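Putative TIM-barrel metal-dependent hydrolase (Mycobacterium avium subsp. paratuberculosis S397, PDB 4DZI) probably acts as a metal-dependent hydrolase of the amidohydrolase family, built on a TIM barrel that binds a pair of metal ions. Local coordinates at residues Ile346-Ile351 / Glu378-Lys383; Asn294-Val299 / Tyr335-Pro340; Leu148-Asp151 / Gly155-Arg158. All blocks are in the same frame, centred on the assembly; numbering follows the deposited sequence. Where two conformers were deposited one is given.

Contact 1 of 3, residues Ile346-Ile351 / Glu378-Lys383; sequences IGVDKI and ESDIRK
Val348, which touches Asp380 and Lys383 across the contact, sits in a short 3-10 turn closed by the bond from Lys350 N to Gly347 O (3.0 Å). Gly347 comes just before the turn. It leaves the preceding helix with positive phi and lets the chain swing round. The turn puts the Val348 side chain toward helix 378-393. CG2 stands anti to the backbone N (CG1 at chi1 65°) and meets Asp380 CG at 3.9 Å. CG1, the other branch, lies 3.9 Å from Asp380 OD1. The two side chains cross at about a right angle, and both methyls of the valine rest against the carboxylate end. Lys383, one turn further along the helix, runs out nearly straight. Its CD passes Val348 CG1 more loosely, at 4.4 Å. The contact is thus van der Waals packing at the surface. Ile384 and Phe376 also lie against Val348. Asn388 of the helix adds a polar tie, its ND2 bonding Ile351 O. Here the loop that follows helix 339-346 packs against the next helix in the chain, 378-393, in the outer layer of a TIM-barrel amidohydrolase.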
loop_
_atom_site.group_PDB
_atom_site.type_symbol
_atom_site.label_atom_id
_atom_site.label_comp_id
_atom_site.label_asym_id
_atom_site.label_seq_id
_atom_site.Cartn_x
_atom_site.Cartn_y
_atom_site.Cartn_z
ATOM N N ILE C 346 -13.758 5.522 -14.570
ATOM C CA ILE C 346 -12.818 5.488 -15.672
ATOM C C ILE C 346 -13.456 5.529 -17.049
ATOM O O ILE C 346 -12.751 5.730 -18.039
ATOM C CB ILE C 346 -11.877 4.262 -15.597
ATOM C CG1 ILE C 346 -12.662 2.965 -15.784
ATOM C CG2 ILE C 346 -11.123 4.248 -14.272
ATOM C CD1 ILE C 346 -11.790 1.719 -15.933
ATOM N N GLY C 347 -14.777 5.344 -17.101
ATOM C CA GLY C 347 -15.510 5.316 -18.384
ATOM C C GLY C 347 -15.774 3.874 -18.787
ATOM O O GLY C 347 -14.882 3.005 -18.665
ATOM N N VAL C 348 -16.986 3.593 -19.259
ATOM C CA VAL C 348 -17.306 2.241 -19.632
ATOM C C VAL C 348 -16.364 1.729 -20.738
ATOM O O VAL C 348 -16.138 0.505 -20.850
ATOM C CB VAL C 348 -18.763 2.152 -20.083
ATOM C CG1 VAL C 348 -18.963 2.964 -21.354
ATOM C CG2 VAL C 348 -19.177 0.708 -20.262
ATOM N N ASP C 349 -15.806 2.646 -21.536
ATOM C CA ASP C 349 -14.954 2.211 -22.644
ATOM C C ASP C 349 -13.613 1.639 -22.197
ATOM O O ASP C 349 -12.879 1.048 -22.998
ATOM C CB ASP C 349 -14.720 3.348 -23.643
ATOM C CG ASP C 349 -14.029 4.546 -23.004
ATOM O OD1 ASP C 349 -14.643 5.193 -22.118
ATOM O OD2 ASP C 349 -12.877 4.828 -23.388
ATOM N N LYS C 350 -13.267 1.796 -20.912
ATOM C CA LYS C 350 -11.989 1.299 -20.437
ATOM C C LYS C 350 -12.104 -0.009 -19.652
ATOM O O LYS C 350 -11.082 -0.538 -19.173
ATOM C CB LYS C 350 -11.307 2.377 -19.569
ATOM C CG LYS C 350 -10.819 3.561 -20.420
ATOM C CD LYS C 350 -9.910 3.086 -21.550
ATOM C CE LYS C 350 -8.977 4.176 -22.044
ATOM N NZ LYS C 350 -9.660 5.015 -23.049
ATOM N N ILE C 351 -13.324 -0.534 -19.534
ATOM C CA ILE C 351 -13.549 -1.764 -18.758
ATOM C C ILE C 351 -13.458 -2.973 -19.692
ATOM O O ILE C 351 -14.144 -3.023 -20.716
ATOM C CB ILE C 351 -14.914 -1.717 -18.060
ATOM C CG1 ILE C 351 -14.935 -0.573 -17.043
ATOM C CG2 ILE C 351 -15.224 -3.038 -17.375
ATOM C CD1 ILE C 351 -16.288 -0.432 -16.352
ATOM N N GLU C 378 -27.407 -3.118 -23.414
ATOM C CA GLU C 378 -26.946 -4.183 -24.309
ATOM C C GLU C 378 -25.706 -3.692 -25.075
ATOM O O GLU C 378 -24.766 -4.457 -25.295
ATOM C CB GLU C 378 -28.067 -4.549 -25.295
ATOM C CG GLU C 378 -27.806 -5.826 -26.063
ATOM C CD GLU C 378 -28.901 -6.140 -27.073
ATOM O OE1 GLU C 378 -29.925 -5.423 -27.085
ATOM O OE2 GLU C 378 -28.722 -7.102 -27.848
ATOM N N SER C 379 -25.695 -2.444 -25.508
ATOM C CA SER C 379 -24.550 -1.958 -26.262
ATOM C C SER C 379 -23.314 -1.720 -25.404
ATOM O O SER C 379 -22.194 -1.883 -25.892
ATOM C CB SER C 379 -24.872 -0.727 -27.113
ATOM O OG SER C 379 -25.341 0.321 -26.310
ATOM N N ASP C 380 -23.494 -1.332 -24.138
ATOM C CA ASP C 380 -22.340 -1.272 -23.241
ATOM C C ASP C 380 -21.761 -2.658 -22.926
ATOM O O ASP C 380 -20.547 -2.793 -22.743
ATOM C CB ASP C 380 -22.687 -0.523 -21.906
ATOM C CG ASP C 380 -22.674 0.994 -22.057
ATOM O OD1 ASP C 380 -22.197 1.514 -23.092
ATOM O OD2 ASP C 380 -23.127 1.678 -21.116
ATOM N N ILE C 381 -22.622 -3.666 -22.823
ATOM C CA ILE C 381 -22.144 -5.045 -22.630
ATOM C C ILE C 381 -21.296 -5.459 -23.819
ATOM O O ILE C 381 -20.252 -6.079 -23.653
ATOM C CB ILE C 381 -23.285 -6.033 -22.370
ATOM C CG1 ILE C 381 -23.911 -5.705 -21.013
ATOM C CG2 ILE C 381 -22.787 -7.480 -22.383
ATOM C CD1 ILE C 381 -25.217 -6.405 -20.727
ATOM N N ARG C 382 -21.725 -5.089 -25.027
ATOM C CA ARG C 382 -20.917 -5.376 -26.234
ATOM C C ARG C 382 -19.551 -4.699 -26.182
ATOM O O ARG C 382 -18.554 -5.273 -26.635
ATOM C CB ARG C 382 -21.713 -5.004 -27.500
ATOM C CG ARG C 382 -20.923 -4.845 -28.809
ATOM C CD ARG C 382 -20.514 -6.183 -29.404
ATOM N NE ARG C 382 -19.885 -6.041 -30.716
ATOM C CZ ARG C 382 -20.466 -6.371 -31.874
ATOM N NH1 ARG C 382 -21.713 -6.846 -31.899
ATOM N NH2 ARG C 382 -19.786 -6.232 -33.011
ATOM N N LYS C 383 -19.448 -3.520 -25.550
ATOM C CA LYS C 383 -18.150 -2.878 -25.423
ATOM C C LYS C 383 -17.293 -3.669 -24.457
ATOM O O LYS C 383 -16.132 -3.966 -24.737
ATOM C CB LYS C 383 -18.255 -1.440 -24.883
ATOM C CG LYS C 383 -18.921 -0.475 -25.852
ATOM C CD LYS C 383 -18.966 0.908 -25.227
ATOM C CE LYS C 383 -19.374 1.911 -26.310
ATOM N NZ LYS C 383 -19.249 3.334 -25.886
#

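Contact 2 of 3, residues Asn294-Val299 / Tyr335-Pro340; sequences NGSYFV and YEDDLP
Gly295 brings the backbone up to Asp337, its carbonyl carbon 3.8 Å from Asp337 OD2. Its phi is positive, which suits a glycine at this bend. Ser296 comes next and carries the contact. Its backbone N gives a bent bond of 3.0 Å to Asp337 OD2, with 133° at the hydrogen. It arrives on the syn side, moderately out of the carboxylate plane. Ser296 OG donates to the same oxygen, Asp337 OD2, at 2.7 Å. It comes from the same face but steeper, 46° out of the plane. OG sits between the backbone N and the carbonyl carbon (chi1 63°), which lets one residue grip one oxygen twice. Tyr334 N also bonds Asp337 OD2. Three donors on one oxygen probably favour the charged carboxylate. Tyr297 N takes part through a water, 3.1 Å away, which in turn donates to Asp337 OD1 at 2.8 Å. Both carboxylate oxygens are therefore held. The Tyr297 ring turns from Asp337 and makes a cation-pi contact with Lys304 of the second subunit. Val299 N bonds back to Ser296 O at 3.1 Å. The contact links the loops that follow the neighbouring parallel strands 289-292 and 329-331. Each loop runs into a helix, 298-312 and 339-346, and Ser296 packs on Ile331 of the second strand and Leu342 of the second helix.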
loop_
_atom_site.group_PDB
_atom_site.type_symbol
_atom_site.label_atom_id
_atom_site.label_comp_id
_atom_site.label_asym_id
_atom_site.label_seq_id
_atom_site.Cartn_x
_atom_site.Cartn_y
_atom_site.Cartn_z
ATOM N N ASN C 294 -5.377 -7.660 -11.880
ATOM C CA ASN C 294 -4.955 -6.900 -10.698
ATOM C C ASN C 294 -6.134 -6.284 -9.935
ATOM O O ASN C 294 -5.909 -5.553 -8.942
ATOM C CB ASN C 294 -4.023 -5.795 -11.171
ATOM C CG ASN C 294 -2.823 -6.348 -11.928
ATOM O OD1 ASN C 294 -2.167 -7.265 -11.456
ATOM N ND2 ASN C 294 -2.568 -5.804 -13.123
ATOM N N GLY C 295 -7.375 -6.545 -10.388
ATOM C CA GLY C 295 -8.601 -5.897 -9.846
ATOM C C GLY C 295 -8.717 -4.473 -10.390
ATOM O O GLY C 295 -7.864 -4.021 -11.129
ATOM N N SER C 296 -9.740 -3.744 -9.945
ATOM C CA SER C 296 -9.897 -2.355 -10.330
ATOM C C SER C 296 -10.036 -1.514 -9.078
ATOM O O SER C 296 -10.137 -0.312 -9.178
ATOM C CB SER C 296 -11.147 -2.146 -11.223
ATOM O OG SER C 296 -12.364 -2.455 -10.541
ATOM N N TYR C 297 -9.992 -2.147 -7.904
ATOM C CA TYR C 297 -10.137 -1.351 -6.671
ATOM C C TYR C 297 -9.014 -0.349 -6.499
ATOM O O TYR C 297 -9.179 0.650 -5.796
ATOM C CB TYR C 297 -10.079 -2.310 -5.504
ATOM C CG TYR C 297 -10.492 -1.774 -4.163
ATOM C CD1 TYR C 297 -11.753 -1.304 -3.956
ATOM C CD2 TYR C 297 -9.603 -1.812 -3.092
ATOM C CE1 TYR C 297 -12.156 -0.852 -2.704
ATOM C CE2 TYR C 297 -9.985 -1.367 -1.848
ATOM C CZ TYR C 297 -11.261 -0.892 -1.662
ATOM O OH TYR C 297 -11.649 -0.483 -0.400
ATOM N N PHE C 298 -7.857 -0.600 -7.096
ATOM C CA PHE C 298 -6.757 0.342 -6.980
ATOM C C PHE C 298 -7.057 1.753 -7.525
ATOM O O PHE C 298 -6.439 2.748 -7.105
ATOM C CB PHE C 298 -5.464 -0.180 -7.636
ATOM C CG PHE C 298 -5.464 -0.114 -9.150
ATOM C CD1 PHE C 298 -4.959 1.007 -9.814
ATOM C CD2 PHE C 298 -5.883 -1.198 -9.901
ATOM C CE1 PHE C 298 -4.944 1.099 -11.203
ATOM C CE2 PHE C 298 -5.852 -1.124 -11.285
ATOM C CZ PHE C 298 -5.374 0.016 -11.938
ATOM N N VAL C 299 -7.977 1.859 -8.479
ATOM C CA VAL C 299 -8.181 3.108 -9.201
ATOM C C VAL C 299 -8.557 4.265 -8.287
ATOM O O VAL C 299 -8.047 5.364 -8.405
ATOM C CB VAL C 299 -9.293 2.932 -10.256
ATOM C CG1 VAL C 299 -9.530 4.222 -11.025
ATOM C CG2 VAL C 299 -8.916 1.814 -11.208
ATOM N N TYR C 335 -14.237 -9.931 -10.883
ATOM C CA TYR C 335 -15.683 -10.204 -11.081
ATOM C C TYR C 335 -16.590 -9.547 -10.061
ATOM O O TYR C 335 -17.727 -9.218 -10.387
ATOM C CB TYR C 335 -15.960 -11.716 -11.117
ATOM C CG TYR C 335 -14.790 -12.446 -11.688
ATOM C CD1 TYR C 335 -14.299 -12.112 -12.951
ATOM C CD2 TYR C 335 -14.119 -13.414 -10.954
ATOM C CE1 TYR C 335 -13.197 -12.753 -13.482
ATOM C CE2 TYR C 335 -13.009 -14.054 -11.470
ATOM C CZ TYR C 335 -12.554 -13.725 -12.731
ATOM O OH TYR C 335 -11.449 -14.363 -13.247
ATOM N N GLU C 336 -16.095 -9.356 -8.838
ATOM C CA GLU C 336 -16.901 -8.811 -7.733
ATOM C C GLU C 336 -16.819 -7.309 -7.574
ATOM O O GLU C 336 -17.512 -6.718 -6.760
ATOM C CB GLU C 336 -16.522 -9.494 -6.408
ATOM C CG GLU C 336 -17.046 -10.913 -6.259
ATOM C CD GLU C 336 -18.565 -10.978 -6.164
ATOM O OE1 GLU C 336 -19.171 -11.702 -6.977
ATOM O OE2 GLU C 336 -19.162 -10.309 -5.289
ATOM N N ASP C 337 -15.972 -6.675 -8.373
ATOM C CA ASP C 337 -15.852 -5.234 -8.333
ATOM C C ASP C 337 -17.177 -4.519 -8.672
ATOM O O ASP C 337 -18.017 -5.032 -9.415
ATOM C CB ASP C 337 -14.743 -4.779 -9.296
ATOM C CG ASP C 337 -13.364 -5.228 -8.876
ATOM O OD1 ASP C 337 -13.180 -5.783 -7.760
ATOM O OD2 ASP C 337 -12.416 -5.008 -9.669
ATOM N N ASP C 338 -17.359 -3.334 -8.112
ATOM C CA ASP C 338 -18.529 -2.513 -8.429
ATOM C C ASP C 338 -18.369 -1.916 -9.846
ATOM O O ASP C 338 -17.709 -0.868 -10.053
ATOM C CB ASP C 338 -18.645 -1.420 -7.368
ATOM C CG ASP C 338 -19.894 -0.566 -7.525
ATOM O OD1 ASP C 338 -20.499 -0.546 -8.611
ATOM O OD2 ASP C 338 -20.263 0.101 -6.545
ATOM N N LEU C 339 -18.945 -2.592 -10.845
ATOM C CA LEU C 339 -18.683 -2.224 -12.246
ATOM C C LEU C 339 -19.377 -0.935 -12.719
ATOM O O LEU C 339 -18.772 -0.119 -13.419
ATOM C CB LEU C 339 -18.940 -3.417 -13.184
ATOM C CG LEU C 339 -18.070 -4.633 -12.822
ATOM C CD1 LEU C 339 -18.382 -5.797 -13.753
ATOM C CD2 LEU C 339 -16.578 -4.314 -12.850
ATOM N N PRO C 340 -20.639 -0.724 -12.309
ATOM C CA PRO C 340 -21.271 0.578 -12.524
ATOM C C PRO C 340 -20.421 1.713 -11.959
ATOM O O PRO C 340 -20.216 2.733 -12.612
ATOM C CB PRO C 340 -22.599 0.450 -11.760
ATOM C CG PRO C 340 -22.910 -1.007 -11.829
ATOM C CD PRO C 340 -21.571 -1.699 -11.712
HETATM O O HOH W 1 -10.472 -5.114 -7.334
#

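Contact 3 of 3, residues Leu148-Asp151 / Gly155-Arg158; sequences LWLD and GFDR
Gly155 and Leu150 close the C-terminal end of helix 136-153, a C-terminal capping arrangement in which Gly155, with positive phi, is the first residue to leave the helical run. Gly155 N donates to Leu150 O at 2.9 Å. The chain then turns back over the last part of the helix, on its way to strand 163-165 of the TIM-barrel fold.

Phe156 follows and meets Asp151 with both its backbone and its ring. Its backbone N donates to Asp151 OD1 at 3.0 Å, nearly straight at 167°. The carboxylate oxygen is met on its anti side. Asp151 CG stands anti to its own N (chi1 -163°), which carries the carboxylate to this N-H. The same side chain covers the ring of Phe156. Asp151 CB lies over one face, 3.8 Å from the ring centroid, in a CH-pi contact. The carboxylate continues across that face, its plane only 14° from that of the ring. Leu150 meets the ring differently. Its CD2 is at the edge, 3.9 Å from Phe156 CE1. Asp151 thus joins a polar grip on the Phe156 backbone to packing on its ring. Its other oxygen, OD2, forms a salt bridge with Arg187, so each carboxylate oxygen has a partner. Val184 of helix 174-186 also packs on Phe156.

Arg158 brings the loop back to the helix end. Its chain bends at the second torsion, which turns the guanidinium toward Asp151. A water accepts from Arg158 NE at 2.8 Å and lies 2.9 Å from Asp151 OD1. The positive group probably eases the negative end of the helix dipole. Arg158 NH2 donates to Asp151 O at 3.0 Å, with that oxygen at the guanidinium edge and close to its plane.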
loop_
_atom_site.group_PDB
_atom_site.type_symbol
_atom_site.label_atom_id
_atom_site.label_comp_id
_atom_site.label_asym_id
_atom_site.label_seq_id
_atom_site.Cartn_x
_atom_site.Cartn_y
_atom_site.Cartn_z
ATOM N N LEU C 148 10.950 -16.742 -27.542
ATOM C CA LEU C 148 11.149 -17.680 -28.662
ATOM C C LEU C 148 10.264 -18.911 -28.465
ATOM O O LEU C 148 9.602 -19.365 -29.396
ATOM C CB LEU C 148 12.628 -18.091 -28.765
ATOM C CG LEU C 148 13.626 -17.027 -29.273
ATOM C CD1 LEU C 148 15.081 -17.446 -29.095
ATOM C CD2 LEU C 148 13.337 -16.746 -30.739
ATOM N N TRP C 149 10.267 -19.474 -27.246
ATOM C CA TRP C 149 9.412 -20.588 -26.946
ATOM C C TRP C 149 7.947 -20.248 -27.196
ATOM O O TRP C 149 7.167 -21.041 -27.733
ATOM C CB TRP C 149 9.616 -21.068 -25.479
ATOM C CG TRP C 149 8.435 -21.926 -25.130
ATOM C CD1 TRP C 149 8.221 -23.245 -25.510
ATOM C CD2 TRP C 149 7.175 -21.492 -24.498
ATOM N NE1 TRP C 149 6.993 -23.665 -25.129
ATOM C CE2 TRP C 149 6.314 -22.646 -24.478
ATOM C CE3 TRP C 149 6.725 -20.288 -23.909
ATOM C CZ2 TRP C 149 5.032 -22.609 -23.944
ATOM C CZ3 TRP C 149 5.430 -20.266 -23.351
ATOM C CH2 TRP C 149 4.595 -21.407 -23.381
ATOM N N LEU C 150 7.556 -19.038 -26.782
ATOM C CA LEU C 150 6.138 -18.645 -26.850
ATOM C C LEU C 150 5.678 -18.534 -28.304
ATOM O O LEU C 150 4.586 -18.984 -28.661
ATOM C CB LEU C 150 5.942 -17.303 -26.149
ATOM C CG LEU C 150 4.525 -16.739 -26.141
ATOM C CD1 LEU C 150 3.532 -17.591 -25.358
ATOM C CD2 LEU C 150 4.614 -15.323 -25.533
ATOM N N ASP C 151 6.533 -17.957 -29.124
ATOM C CA ASP C 151 6.176 -17.756 -30.535
ATOM C C ASP C 151 6.136 -19.117 -31.235
ATOM O O ASP C 151 5.387 -19.326 -32.187
ATOM C CB ASP C 151 7.203 -16.851 -31.201
ATOM C CG ASP C 151 6.694 -16.258 -32.552
ATOM O OD1 ASP C 151 5.467 -16.086 -32.730
ATOM O OD2 ASP C 151 7.548 -15.932 -33.397
ATOM N N GLY C 155 2.524 -18.649 -30.723
ATOM C CA GLY C 155 2.567 -17.640 -31.772
ATOM C C GLY C 155 2.055 -16.304 -31.245
ATOM O O GLY C 155 0.945 -16.239 -30.708
ATOM N N PHE C 156 2.873 -15.273 -31.386
ATOM C CA PHE C 156 2.451 -13.958 -30.933
ATOM C C PHE C 156 1.110 -13.549 -31.561
ATOM O O PHE C 156 0.215 -13.009 -30.872
ATOM C CB PHE C 156 3.514 -12.894 -31.194
ATOM C CG PHE C 156 4.863 -13.191 -30.600
ATOM C CD1 PHE C 156 4.992 -13.949 -29.444
ATOM C CD2 PHE C 156 6.008 -12.656 -31.182
ATOM C CE1 PHE C 156 6.253 -14.186 -28.895
ATOM C CE2 PHE C 156 7.273 -12.885 -30.630
ATOM C CZ PHE C 156 7.395 -13.660 -29.491
ATOM N N ASP C 157 0.940 -13.808 -32.874
ATOM C CA ASP C 157 -0.361 -13.577 -33.493
ATOM C C ASP C 157 -0.437 -14.231 -34.878
ATOM O O ASP C 157 -0.181 -13.591 -35.912
ATOM C CB ASP C 157 -0.686 -12.076 -33.559
ATOM C CG ASP C 157 -2.008 -11.789 -34.279
ATOM O OD1 ASP C 157 -2.945 -12.641 -34.258
ATOM O OD2 ASP C 157 -2.095 -10.694 -34.878
ATOM N N ARG C 158 -0.761 -15.519 -34.872
ATOM C CA ARG C 158 -0.819 -16.306 -36.117
ATOM C C ARG C 158 -1.954 -15.797 -36.997
ATOM O O ARG C 158 -2.895 -15.203 -36.536
ATOM C CB ARG C 158 -1.045 -17.773 -35.780
ATOM C CG ARG C 158 0.034 -18.391 -34.906
ATOM C CD ARG C 158 1.180 -19.002 -35.691
ATOM N NE ARG C 158 2.232 -19.497 -34.782
ATOM C CZ ARG C 158 2.221 -20.668 -34.163
ATOM N NH1 ARG C 158 1.209 -21.512 -34.314
ATOM N NH2 ARG C 158 3.226 -20.994 -33.359
HETATM O O HOH W 2 4.503 -17.900 -34.745
#

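Contacts 1 and 2 are neighbours, with centres 14 Å apart, and share helix 339-346. Contact 2 lies at its start and contact 1 at its end. They touch where Ile346 CG2 packs on Val299 CG1 at 3.6 Å. Contact 3 stands apart, about 17 Å from contact 2 and about 18 Å from contact 1 by nearest atoms. It lies on the opposite side of the chain's centre from contact 2. Contact 1 is a surface contact in which valine methyls pack on a carboxylate and a lysine chain. Contact 2 is partly buried and polar, turning on one aspartate. Contact 3 is buried and local in sequence, and mixes backbone and aspartate bonds with packing on an aromatic ring.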